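Local coordinates for protein mannitol dehydrogenase (Pseudomonas fluorescens, PDB 1M2W) that binds NAD and D-mannitol and probably catalyses the NAD-dependent oxidation of D-mannitol at C2, giving D-fructose, and the reverse reduction, at residues Q263-D268 / Q283-V288; N226-R231 / E293-L298; Y315-E320 / A368-R373. All blocks are in the same frame, centred on the assembly; numbering follows the deposited sequence.

How the contacts relate
Followed from the N terminus, the chain first lays down strand 227-230, one half of contact 2. It then makes strands 263-267 and 283-285, whose pairing in contact 1 closes a short excursion, and runs on into helix 289-313, where residues 293-298 close contact 2. Contact 1 thus lies wholly within the longer loop of contact 2, and backbone bonds between strands 227-230 and 263-267 join the two in one sheet. Contact 3 follows in series, closing a 47-residue excursion in the helical C-terminal part; no contacts cross. Contacts 2 and 3 do not touch, their nearest atoms being about 6 Å apart, yet both reach mannitol and NAD.

Contact 1: Q263-D268 / Q283-V288; sequences QWVLED and QFTDDV
Trp-264, Leu-266, Gln-283 and Thr-285 carry the backbone bonds that pair strands 263-267 and 283-285 in parallel. Gln-283 N gives to Trp-264 O at 2.9 Å, Leu-266 N to Gln-283 O at 2.8 Å, and Thr-285 N to Leu-266 O at 2.9 Å. The axes diverge by 33°.

Side-chain hydrogen bonds brace both ends. Gln-263 NE2 meets Gln-283 OE1 at 3.0 Å, in the carbonyl plane and on a lone pair, with the two amides nearly coplanar. A water that accepts from Trp-264 N lies against the same oxygen and probably donates to it. At the far end Val-288 N reaches Glu-267 OE2 at 3.2 Å through the anti lone pair, while Glu-267 OE1 is taken by Asn-226. A second water links Asp-268 N to Thr-285 O.

Apolar contacts fall on two faces. On one, Val-265 CG1 meets Thr-285 CG2 at 3.6 Å, and Tyr-291 of the following helix touches both. On the other, with CG anti to the amide nitrogen (chi1 -178°), Leu-266 runs beside Phe-284, pointing the same way, its CD2 3.5 Å from ring atom CE2. CD2 also lies over one face of the Trp-264 ring, offset toward its rim. Arg-274 makes a cation-pi contact with Phe-284 and a salt bridge to Asp-268.

At Thr-285 the chain turns: its OG1 accepts from Asp-287 N in an ST turn, and Asp-287 OD1 caps Thr-289 N. This is a parallel pair at the edge of a small three-stranded mixed sheet, leading into helix 289-313.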
# COMPACT_ATOMS: atom_id res chain seq x y z
N GLN A 263 -3.00 12.49 -1.81
CA GLN A 263 -3.69 12.91 -0.58
C GLN A 263 -3.07 12.23 0.63
O GLN A 263 -2.60 11.09 0.52
CB GLN A 263 -5.18 12.54 -0.67
CG GLN A 263 -5.97 13.08 0.55
CD GLN A 263 -7.48 13.13 0.34
OE1 GLN A 263 -8.03 12.41 -0.50
NE2 GLN A 263 -8.17 14.01 1.13
N TRP A 264 -3.06 12.92 1.77
CA TRP A 264 -2.51 12.32 2.99
C TRP A 264 -3.29 12.95 4.16
O TRP A 264 -3.27 14.18 4.31
CB TRP A 264 -1.03 12.65 3.10
CG TRP A 264 -0.28 11.89 4.22
CD1 TRP A 264 -0.79 10.96 5.08
CD2 TRP A 264 1.10 12.02 4.52
NE1 TRP A 264 0.23 10.48 5.92
CE2 TRP A 264 1.40 11.13 5.58
CE3 TRP A 264 2.14 12.82 3.99
CZ2 TRP A 264 2.71 11.00 6.12
CZ3 TRP A 264 3.43 12.71 4.51
CH2 TRP A 264 3.71 11.79 5.58
N VAL A 265 -4.01 12.13 4.91
CA VAL A 265 -4.77 12.61 6.08
C VAL A 265 -4.19 11.86 7.28
O VAL A 265 -4.11 10.62 7.27
CB VAL A 265 -6.25 12.34 5.91
CG1 VAL A 265 -7.04 12.96 7.08
CG2 VAL A 265 -6.72 12.99 4.59
N LEU A 266 -3.79 12.61 8.30
CA LEU A 266 -3.08 12.01 9.44
C LEU A 266 -3.52 12.54 10.81
O LEU A 266 -3.91 13.71 10.92
CB LEU A 266 -1.59 12.38 9.20
CG LEU A 266 -0.30 12.08 9.92
CD1 LEU A 266 -0.04 10.61 10.00
CD2 LEU A 266 0.83 12.73 9.13
N GLU A 267 -3.39 11.69 11.83
CA GLU A 267 -3.67 12.09 13.22
C GLU A 267 -2.34 12.70 13.67
O GLU A 267 -1.25 12.18 13.37
CB GLU A 267 -4.05 10.87 14.09
CG GLU A 267 -5.28 10.16 13.47
CD GLU A 267 -6.18 9.37 14.44
OE1 GLU A 267 -5.63 8.75 15.38
OE2 GLU A 267 -7.45 9.35 14.21
N ASP A 268 -2.41 13.80 14.40
CA ASP A 268 -1.18 14.47 14.81
C ASP A 268 -0.73 13.89 16.13
O ASP A 268 -0.94 14.49 17.23
CB ASP A 268 -1.44 16.00 14.94
CG ASP A 268 -0.16 16.80 15.05
OD1 ASP A 268 0.92 16.20 15.13
OD2 ASP A 268 -0.24 18.05 15.05
N GLN A 283 -3.06 16.88 5.45
CA GLN A 283 -4.17 17.28 6.35
C GLN A 283 -4.17 16.55 7.67
O GLN A 283 -4.16 15.32 7.66
CB GLN A 283 -5.51 16.94 5.69
CG GLN A 283 -5.68 17.48 4.28
CD GLN A 283 -6.75 16.71 3.54
OE1 GLN A 283 -6.46 16.06 2.51
NE2 GLN A 283 -8.00 16.74 4.07
N PHE A 284 -4.19 17.28 8.79
CA PHE A 284 -4.24 16.63 10.10
C PHE A 284 -5.67 16.68 10.60
O PHE A 284 -6.36 17.69 10.40
CB PHE A 284 -3.29 17.33 11.06
CG PHE A 284 -1.87 17.09 10.72
CD1 PHE A 284 -1.20 17.93 9.82
CD2 PHE A 284 -1.20 15.97 11.25
CE1 PHE A 284 0.12 17.66 9.45
CE2 PHE A 284 0.11 15.69 10.90
CZ PHE A 284 0.79 16.51 10.01
N THR A 285 -6.12 15.63 11.25
CA THR A 285 -7.51 15.58 11.67
C THR A 285 -7.59 14.94 13.02
O THR A 285 -6.66 14.27 13.42
CB THR A 285 -8.36 14.72 10.69
OG1 THR A 285 -9.72 14.67 11.12
CG2 THR A 285 -7.81 13.30 10.62
N ASP A 286 -8.70 15.15 13.73
CA ASP A 286 -8.87 14.53 15.03
C ASP A 286 -9.41 13.11 14.86
O ASP A 286 -9.37 12.31 15.79
CB ASP A 286 -9.83 15.38 15.90
CG ASP A 286 -9.34 16.86 16.06
OD1 ASP A 286 -8.20 17.10 16.54
OD2 ASP A 286 -10.12 17.79 15.71
N ASP A 287 -9.92 12.78 13.68
CA ASP A 287 -10.43 11.43 13.47
C ASP A 287 -10.26 11.03 12.01
O ASP A 287 -11.00 11.49 11.14
CB ASP A 287 -11.91 11.33 13.82
CG ASP A 287 -12.41 9.90 13.81
OD1 ASP A 287 -11.62 8.96 13.57
OD2 ASP A 287 -13.61 9.71 14.07
N VAL A 288 -9.31 10.15 11.75
CA VAL A 288 -9.08 9.75 10.37
C VAL A 288 -10.01 8.65 9.94
O VAL A 288 -10.13 8.41 8.75
CB VAL A 288 -7.62 9.25 10.10
CG1 VAL A 288 -6.61 10.24 10.58
CG2 VAL A 288 -7.41 7.91 10.74
O HOH W 1 -3.95 15.81 1.61
O HOH W 2 -4.86 15.13 15.26

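Contact 2: N226-R231 / E293-L298; sequences NAMVDR and EMKIGL. With MTL (D-mannitol), chain D; NAD (nicotinamide-adenine-dinucleotide), chain C.
Lys-295 reaches from helix 289-313 to the end of strand 227-230, and its amino group marks the tightly held part of the contact. NZ donates to Val-229 O at 3.0 Å, nearly in line with the carbonyl (C=O...N angle 166°), and to mannitol O2 at 2.8 Å; Asn-300 OD1 is a third partner. Three oxygens therefore fix the nitrogen beside the hydroxyl on C2, the carbon that a mannitol 2-dehydrogenase oxidises. The single bend in the lysine chain, at chi2 (-97°), turns its otherwise extended end to the strand.

Next to it, Asp-230 OD1 accepts from mannitol O1 at 2.6 Å and also forms a salt bridge with Arg-361. Arg-231 N gives a further bond to O1 at 2.9 Å, so one hydroxyl is gripped by a side chain and a backbone amide. The side chain of Val-229 leaves the backbone away from the helix, and its CG2 comes 4.1 Å from NAD C6N, on the nicotinamide ring.

Toward the start of the strand the contact is looser and wholly apolar, though still buried rather than open to solvent. Selenomethionine Met-228 crosses the lysine chain with its SE 3.8 Å from Lys-295 CB. Its terminal CE meets CE of Met-294, also a selenomethionine, at 3.8 Å, methyl to methyl. The 211 Å² buried in all between the segments is consistent with short segment axes that stay 8.8 Å apart at closest and lie 47° from parallel.

Around this junction, strand 263-267 hydrogen-bonds to strand 227-230, while helix 351-362 packs on Met-294 through Leu-351 and Tyr-354 and on Lys-295 through Tyr-354.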
# COMPACT_ATOMS: atom_id res chain seq x y z
N ASN A 226 -2.60 7.09 13.22
CA ASN A 226 -3.36 6.47 12.13
C ASN A 226 -3.37 7.45 10.93
O ASN A 226 -3.29 8.67 11.10
CB ASN A 226 -4.80 6.22 12.55
CG ASN A 226 -4.90 5.16 13.58
OD1 ASN A 226 -4.57 4.00 13.32
ND2 ASN A 226 -5.35 5.54 14.77
N ALA A 227 -3.46 6.92 9.72
CA ALA A 227 -3.49 7.80 8.56
C ALA A 227 -4.24 7.16 7.41
O ALA A 227 -4.47 5.93 7.42
CB ALA A 227 -2.05 8.09 8.10
N MSE A 228 -4.65 8.00 6.44
CA MSE A 228 -5.22 7.53 5.17
C MSE A 228 -4.20 8.10 4.18
O MSE A 228 -3.79 9.30 4.28
CB MSE A 228 -6.61 8.13 4.88
CG MSE A 228 -7.24 7.66 3.59
SE MSE A 228 -6.74 8.76 2.09
CE MSE A 228 -8.27 10.03 2.25
N VAL A 229 -3.74 7.26 3.24
CA VAL A 229 -2.73 7.68 2.28
C VAL A 229 -3.24 7.33 0.88
O VAL A 229 -3.84 6.29 0.71
CB VAL A 229 -1.40 6.92 2.55
CG1 VAL A 229 -0.85 7.38 3.93
CG2 VAL A 229 -1.64 5.40 2.55
N ASP A 230 -2.98 8.18 -0.10
CA ASP A 230 -3.52 7.91 -1.44
C ASP A 230 -2.69 8.51 -2.59
O ASP A 230 -2.45 9.72 -2.61
CB ASP A 230 -4.96 8.51 -1.53
CG ASP A 230 -5.73 8.12 -2.82
OD1 ASP A 230 -5.23 7.30 -3.61
OD2 ASP A 230 -6.85 8.65 -3.02
N ARG A 231 -2.21 7.64 -3.49
CA ARG A 231 -1.57 8.07 -4.72
C ARG A 231 -1.33 6.81 -5.56
O ARG A 231 -0.60 5.91 -5.13
CB ARG A 231 -0.24 8.78 -4.51
CG ARG A 231 0.21 9.45 -5.85
CD ARG A 231 1.34 10.44 -5.69
NE ARG A 231 1.19 11.53 -6.67
CZ ARG A 231 1.93 12.63 -6.69
NH1 ARG A 231 2.89 12.82 -5.80
NH2 ARG A 231 1.66 13.60 -7.58
N GLU A 293 -12.13 4.75 5.94
CA GLU A 293 -13.20 3.85 5.50
C GLU A 293 -13.66 4.24 4.11
O GLU A 293 -14.00 3.37 3.31
CB GLU A 293 -14.39 3.90 6.46
CG GLU A 293 -13.96 3.45 7.84
CD GLU A 293 -15.12 3.06 8.72
OE1 GLU A 293 -16.27 3.54 8.53
OE2 GLU A 293 -14.85 2.25 9.64
N MSE A 294 -13.65 5.55 3.84
CA MSE A 294 -14.06 6.07 2.53
C MSE A 294 -13.08 5.62 1.44
O MSE A 294 -13.45 4.99 0.43
CB MSE A 294 -14.06 7.61 2.55
CG MSE A 294 -14.39 8.25 1.17
SE MSE A 294 -13.93 10.10 1.12
CE MSE A 294 -11.96 9.94 1.28
N LYS A 295 -11.81 5.95 1.63
CA LYS A 295 -10.82 5.63 0.61
C LYS A 295 -10.53 4.14 0.45
O LYS A 295 -10.47 3.60 -0.67
CB LYS A 295 -9.53 6.45 0.86
CG LYS A 295 -8.47 6.34 -0.27
CD LYS A 295 -7.42 5.27 0.17
CE LYS A 295 -6.46 4.90 -0.99
NZ LYS A 295 -5.36 3.96 -0.41
N ILE A 296 -10.37 3.42 1.55
CA ILE A 296 -10.13 2.01 1.38
C ILE A 296 -11.35 1.25 0.87
O ILE A 296 -11.22 0.40 -0.02
CB ILE A 296 -9.61 1.36 2.71
CG1 ILE A 296 -8.24 1.99 3.05
CG2 ILE A 296 -9.58 -0.20 2.54
CD1 ILE A 296 -7.60 1.48 4.38
N GLY A 297 -12.53 1.57 1.39
CA GLY A 297 -13.72 0.87 0.96
C GLY A 297 -14.08 1.16 -0.50
O GLY A 297 -14.47 0.24 -1.22
N LEU A 298 -13.97 2.41 -0.92
CA LEU A 298 -14.33 2.76 -2.30
C LEU A 298 -13.20 2.60 -3.29
O LEU A 298 -13.41 2.01 -4.35
CB LEU A 298 -14.83 4.20 -2.39
CG LEU A 298 -16.14 4.47 -1.63
CD1 LEU A 298 -16.29 6.00 -1.53
CD2 LEU A 298 -17.38 3.86 -2.34
O1 MTL D . -3.78 5.17 -3.25
C1 MTL D . -4.21 4.11 -4.13
C2 MTL D . -3.51 2.83 -3.67
O2 MTL D . -3.86 2.50 -2.30
C3 MTL D . -3.83 1.67 -4.62
O3 MTL D . -3.14 1.94 -5.88
C4 MTL D . -3.32 0.33 -4.03
O4 MTL D . -1.90 0.25 -4.15
C5 MTL D . -3.95 -0.84 -4.78
O5 MTL D . -5.36 -0.86 -4.56
C6 MTL D . -3.32 -2.21 -4.33
O6 MTL D . -4.11 -3.26 -4.89
PA NAD C . 6.86 -1.69 -4.20
O1A NAD C . 6.72 -3.06 -4.62
O2A NAD C . 7.44 -0.56 -5.08
O5B NAD C . 7.70 -1.66 -2.82
C5B NAD C . 7.22 -2.45 -1.70
C4B NAD C . 8.32 -2.14 -0.63
O4B NAD C . 7.92 -2.89 0.60
C3B NAD C . 9.71 -2.73 -0.94
O3B NAD C . 10.60 -1.86 -0.27
C2B NAD C . 9.64 -4.13 -0.34
O2B NAD C . 10.89 -4.82 -0.19
C1B NAD C . 8.98 -3.79 1.00
N9A NAD C . 8.42 -4.94 1.66
C8A NAD C . 7.60 -5.96 1.21
N7A NAD C . 7.27 -6.83 2.16
C5A NAD C . 7.92 -6.33 3.29
C6A NAD C . 7.94 -6.82 4.60
N6A NAD C . 7.29 -7.90 5.04
N1A NAD C . 8.71 -6.10 5.55
C2A NAD C . 9.43 -4.94 5.19
N3A NAD C . 9.42 -4.41 3.89
C4A NAD C . 8.64 -5.16 2.98
O3 NAD C . 5.42 -1.19 -3.73
PN NAD C . 4.75 0.23 -3.42
O1N NAD C . 4.10 0.81 -4.63
O2N NAD C . 5.79 1.03 -2.77
O5D NAD C . 3.59 -0.22 -2.38
C5D NAD C . 4.03 -0.46 -1.00
C4D NAD C . 2.89 -0.30 -0.02
O4D NAD C . 2.50 1.07 0.26
C3D NAD C . 1.55 -1.06 -0.33
O3D NAD C . 1.63 -2.43 -0.03
C2D NAD C . 0.48 -0.26 0.44
O2D NAD C . 0.17 -0.66 1.81
C1D NAD C . 1.01 1.16 0.33
N1N NAD C . 0.49 1.88 -0.85
C2N NAD C . 0.82 1.68 -2.24
C3N NAD C . 0.12 2.49 -3.17
C7N NAD C . 0.37 2.32 -4.67
O7N NAD C . -0.41 2.97 -5.53
N7N NAD C . 1.29 1.47 -5.01
C4N NAD C . -0.86 3.45 -2.72
C5N NAD C . -1.12 3.60 -1.33
C6N NAD C . -0.47 2.83 -0.41

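Contact 3: Y315-E320 / A368-R373; sequences YRFVHE and ADQLER. With MTL (D-mannitol), chain D; NAD (nicotinamide-adenine-dinucleotide), chain C.
Phe-317 and Gln-370 form a single backbone bridge, CA to CA 4.6 Å, between two chain turns that each enter a helix: Leu-371 N gives to Arg-316 O at 2.9 Å (174° at the hydrogen), and Val-318 N to Asp-369 O at 2.9 Å. Phe-317 and Gln-370 are both N-cap residues, so first-turn amides of each helix find acceptors in the opposite segment. Water adds to this: one bridges Arg-316 O to Glu-372 N, another joins the amides of His-319 and Asp-369 to the His-319 ring.

Leu-371 fills the angle between the turns. Its CD1 lies against Tyr-315, and its CD2 meets Val-318 CG2 at 3.8 Å, while Thr-307 and Phe-311 of helix 289-313 also pack on this side chain. The Phe-317 ring has Ala-368 O and Asp-369 O at its edge, and its CD2 also packs against the Ala-368 methyl. Glu-320 OE1 accepts from the amides of Arg-316 and Phe-317, the latter the N-cap residue.

Val-318 CG2 runs alongside the carboxylate of Asp-369, a buried group gripped side-on by Arg-373: NE to OD1 at 2.8 Å and NH2 to OD2 at 2.8 Å, both on syn lone pairs. This two-point grip, nearly in the guanidinium plane, fixes the rotation of the group, and the bend at chi3 (75°) brings it round to mannitol, where NH1 reaches O4 at 2.9 Å and NH2 reaches O3 at 2.9 Å. A leucine in place of Arg-373 would probably leave the buried Asp-369 carboxylate without its charge partner and take one donor from each of mannitol O3 and O4. Asp-369 thus acts as a second-shell residue for Arg-373 in the polyol site, on the side formed by the helical C-terminal domain.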
# COMPACT_ATOMS: atom_id res chain seq x y z
N TYR A 315 -7.52 -8.42 -19.87
CA TYR A 315 -7.08 -7.02 -19.79
C TYR A 315 -5.80 -7.03 -18.95
O TYR A 315 -5.58 -7.94 -18.15
CB TYR A 315 -8.13 -6.17 -19.09
CG TYR A 315 -9.45 -6.03 -19.83
CD1 TYR A 315 -10.65 -5.83 -19.14
CD2 TYR A 315 -9.50 -6.11 -21.23
CE1 TYR A 315 -11.86 -5.72 -19.80
CE2 TYR A 315 -10.72 -6.00 -21.91
CZ TYR A 315 -11.90 -5.81 -21.18
OH TYR A 315 -13.11 -5.73 -21.84
N ARG A 316 -4.93 -6.04 -19.13
CA ARG A 316 -3.71 -6.04 -18.33
C ARG A 316 -3.44 -4.69 -17.64
O ARG A 316 -2.51 -4.57 -16.86
CB ARG A 316 -2.52 -6.49 -19.18
CG ARG A 316 -2.55 -8.02 -19.52
CD ARG A 316 -2.47 -8.91 -18.25
NE ARG A 316 -2.63 -10.35 -18.47
CZ ARG A 316 -3.80 -11.01 -18.47
NH1 ARG A 316 -4.94 -10.36 -18.27
NH2 ARG A 316 -3.83 -12.33 -18.65
N PHE A 317 -4.28 -3.70 -17.92
CA PHE A 317 -4.13 -2.40 -17.24
C PHE A 317 -5.45 -1.93 -16.66
O PHE A 317 -6.51 -2.29 -17.17
CB PHE A 317 -3.60 -1.35 -18.22
CG PHE A 317 -2.29 -1.73 -18.81
CD1 PHE A 317 -2.23 -2.40 -20.03
CD2 PHE A 317 -1.11 -1.51 -18.10
CE1 PHE A 317 -1.01 -2.86 -20.54
CE2 PHE A 317 0.12 -1.97 -18.61
CZ PHE A 317 0.16 -2.64 -19.83
N VAL A 318 -5.38 -1.14 -15.60
CA VAL A 318 -6.60 -0.63 -14.98
C VAL A 318 -7.43 0.17 -15.98
O VAL A 318 -8.66 0.01 -16.07
CB VAL A 318 -6.25 0.24 -13.75
CG1 VAL A 318 -7.54 0.89 -13.16
CG2 VAL A 318 -5.56 -0.62 -12.70
N HIS A 319 -6.78 1.02 -16.77
CA HIS A 319 -7.54 1.84 -17.71
C HIS A 319 -8.28 1.01 -18.76
O HIS A 319 -9.28 1.48 -19.32
CB HIS A 319 -6.65 2.89 -18.40
CG HIS A 319 -5.64 2.33 -19.34
ND1 HIS A 319 -4.33 2.12 -18.98
CD2 HIS A 319 -5.72 2.03 -20.66
CE1 HIS A 319 -3.64 1.73 -20.04
NE2 HIS A 319 -4.46 1.66 -21.07
N GLU A 320 -7.80 -0.21 -19.02
CA GLU A 320 -8.50 -1.07 -19.98
C GLU A 320 -9.83 -1.51 -19.38
O GLU A 320 -10.84 -1.59 -20.08
CB GLU A 320 -7.66 -2.28 -20.33
CG GLU A 320 -6.38 -1.88 -21.04
CD GLU A 320 -5.57 -3.05 -21.56
OE1 GLU A 320 -5.49 -4.11 -20.90
OE2 GLU A 320 -4.97 -2.87 -22.65
N ALA A 368 -0.96 3.65 -17.38
CA ALA A 368 -0.72 2.20 -17.55
C ALA A 368 -0.45 1.42 -16.24
O ALA A 368 0.57 0.73 -16.09
CB ALA A 368 0.47 1.98 -18.55
N ASP A 369 -1.38 1.51 -15.30
CA ASP A 369 -1.22 0.81 -14.03
C ASP A 369 -1.54 -0.68 -14.32
O ASP A 369 -2.57 -0.99 -14.90
CB ASP A 369 -2.21 1.40 -13.03
CG ASP A 369 -1.92 0.93 -11.61
OD1 ASP A 369 -0.81 0.44 -11.40
OD2 ASP A 369 -2.79 1.08 -10.73
N GLN A 370 -0.63 -1.57 -13.93
CA GLN A 370 -0.74 -3.00 -14.22
C GLN A 370 -1.72 -3.76 -13.34
O GLN A 370 -1.65 -3.65 -12.13
CB GLN A 370 0.63 -3.66 -14.05
CG GLN A 370 1.73 -2.95 -14.85
CD GLN A 370 2.53 -1.92 -14.05
OE1 GLN A 370 2.10 -1.48 -13.01
NE2 GLN A 370 3.71 -1.54 -14.58
N LEU A 371 -2.61 -4.53 -13.97
CA LEU A 371 -3.55 -5.31 -13.18
C LEU A 371 -2.73 -6.32 -12.38
O LEU A 371 -3.15 -6.73 -11.31
CB LEU A 371 -4.56 -6.04 -14.09
CG LEU A 371 -5.59 -5.12 -14.75
CD1 LEU A 371 -6.62 -6.04 -15.44
CD2 LEU A 371 -6.28 -4.24 -13.72
N GLU A 372 -1.55 -6.71 -12.87
CA GLU A 372 -0.74 -7.64 -12.07
C GLU A 372 -0.41 -7.01 -10.71
O GLU A 372 -0.35 -7.71 -9.69
CB GLU A 372 0.59 -8.03 -12.76
CG GLU A 372 1.41 -8.89 -11.84
CD GLU A 372 2.71 -9.42 -12.45
OE1 GLU A 372 2.85 -10.68 -12.54
OE2 GLU A 372 3.57 -8.59 -12.81
N ARG A 373 -0.16 -5.71 -10.70
CA ARG A 373 0.15 -5.02 -9.45
C ARG A 373 -1.07 -5.02 -8.49
O ARG A 373 -0.96 -5.37 -7.31
CB ARG A 373 0.54 -3.55 -9.74
CG ARG A 373 0.97 -2.80 -8.49
CD ARG A 373 1.15 -1.32 -8.78
NE ARG A 373 -0.14 -0.62 -8.92
CZ ARG A 373 -0.88 -0.22 -7.88
NH1 ARG A 373 -0.46 -0.47 -6.62
NH2 ARG A 373 -2.00 0.46 -8.10
O1 MTL D . -3.78 5.17 -3.25
C1 MTL D . -4.21 4.11 -4.13
C2 MTL D . -3.51 2.83 -3.67
O2 MTL D . -3.86 2.50 -2.30
C3 MTL D . -3.83 1.67 -4.62
O3 MTL D . -3.14 1.94 -5.88
C4 MTL D . -3.32 0.33 -4.03
O4 MTL D . -1.90 0.25 -4.15
C5 MTL D . -3.95 -0.84 -4.78
O5 MTL D . -5.36 -0.86 -4.56
C6 MTL D . -3.32 -2.21 -4.33
O6 MTL D . -4.11 -3.26 -4.89
PA NAD C . 6.86 -1.69 -4.20
O1A NAD C . 6.72 -3.06 -4.62
O2A NAD C . 7.44 -0.56 -5.08
O5B NAD C . 7.70 -1.66 -2.82
C5B NAD C . 7.22 -2.45 -1.70
C4B NAD C . 8.32 -2.14 -0.63
O4B NAD C . 7.92 -2.89 0.60
C3B NAD C . 9.71 -2.73 -0.94
O3B NAD C . 10.60 -1.86 -0.27
C2B NAD C . 9.64 -4.13 -0.34
O2B NAD C . 10.89 -4.82 -0.19
C1B NAD C . 8.98 -3.79 1.00
N9A NAD C . 8.42 -4.94 1.66
C8A NAD C . 7.60 -5.96 1.21
N7A NAD C . 7.27 -6.83 2.16
C5A NAD C . 7.92 -6.33 3.29
C6A NAD C . 7.94 -6.82 4.60
N6A NAD C . 7.29 -7.90 5.04
N1A NAD C . 8.71 -6.10 5.55
C2A NAD C . 9.43 -4.94 5.19
N3A NAD C . 9.42 -4.41 3.89
C4A NAD C . 8.64 -5.16 2.98
O3 NAD C . 5.42 -1.19 -3.73
PN NAD C . 4.75 0.23 -3.42
O1N NAD C . 4.10 0.81 -4.63
O2N NAD C . 5.79 1.03 -2.77
O5D NAD C . 3.59 -0.22 -2.38
C5D NAD C . 4.03 -0.46 -1.00
C4D NAD C . 2.89 -0.30 -0.02
O4D NAD C . 2.50 1.07 0.26
C3D NAD C . 1.55 -1.06 -0.33
O3D NAD C . 1.63 -2.43 -0.03
C2D NAD C . 0.48 -0.26 0.44
O2D NAD C . 0.17 -0.66 1.81
C1D NAD C . 1.01 1.16 0.33
N1N NAD C . 0.49 1.88 -0.85
C2N NAD C . 0.82 1.68 -2.24
C3N NAD C . 0.12 2.49 -3.17
C7N NAD C . 0.37 2.32 -4.67
O7N NAD C . -0.41 2.97 -5.53
N7N NAD C . 1.29 1.47 -5.01
C4N NAD C . -0.86 3.45 -2.72
C5N NAD C . -1.12 3.60 -1.33
C6N NAD C . -0.47 2.83 -0.41
O HOH W 3 -0.77 -6.80 -15.65
O HOH W 4 -4.01 2.11 -16.24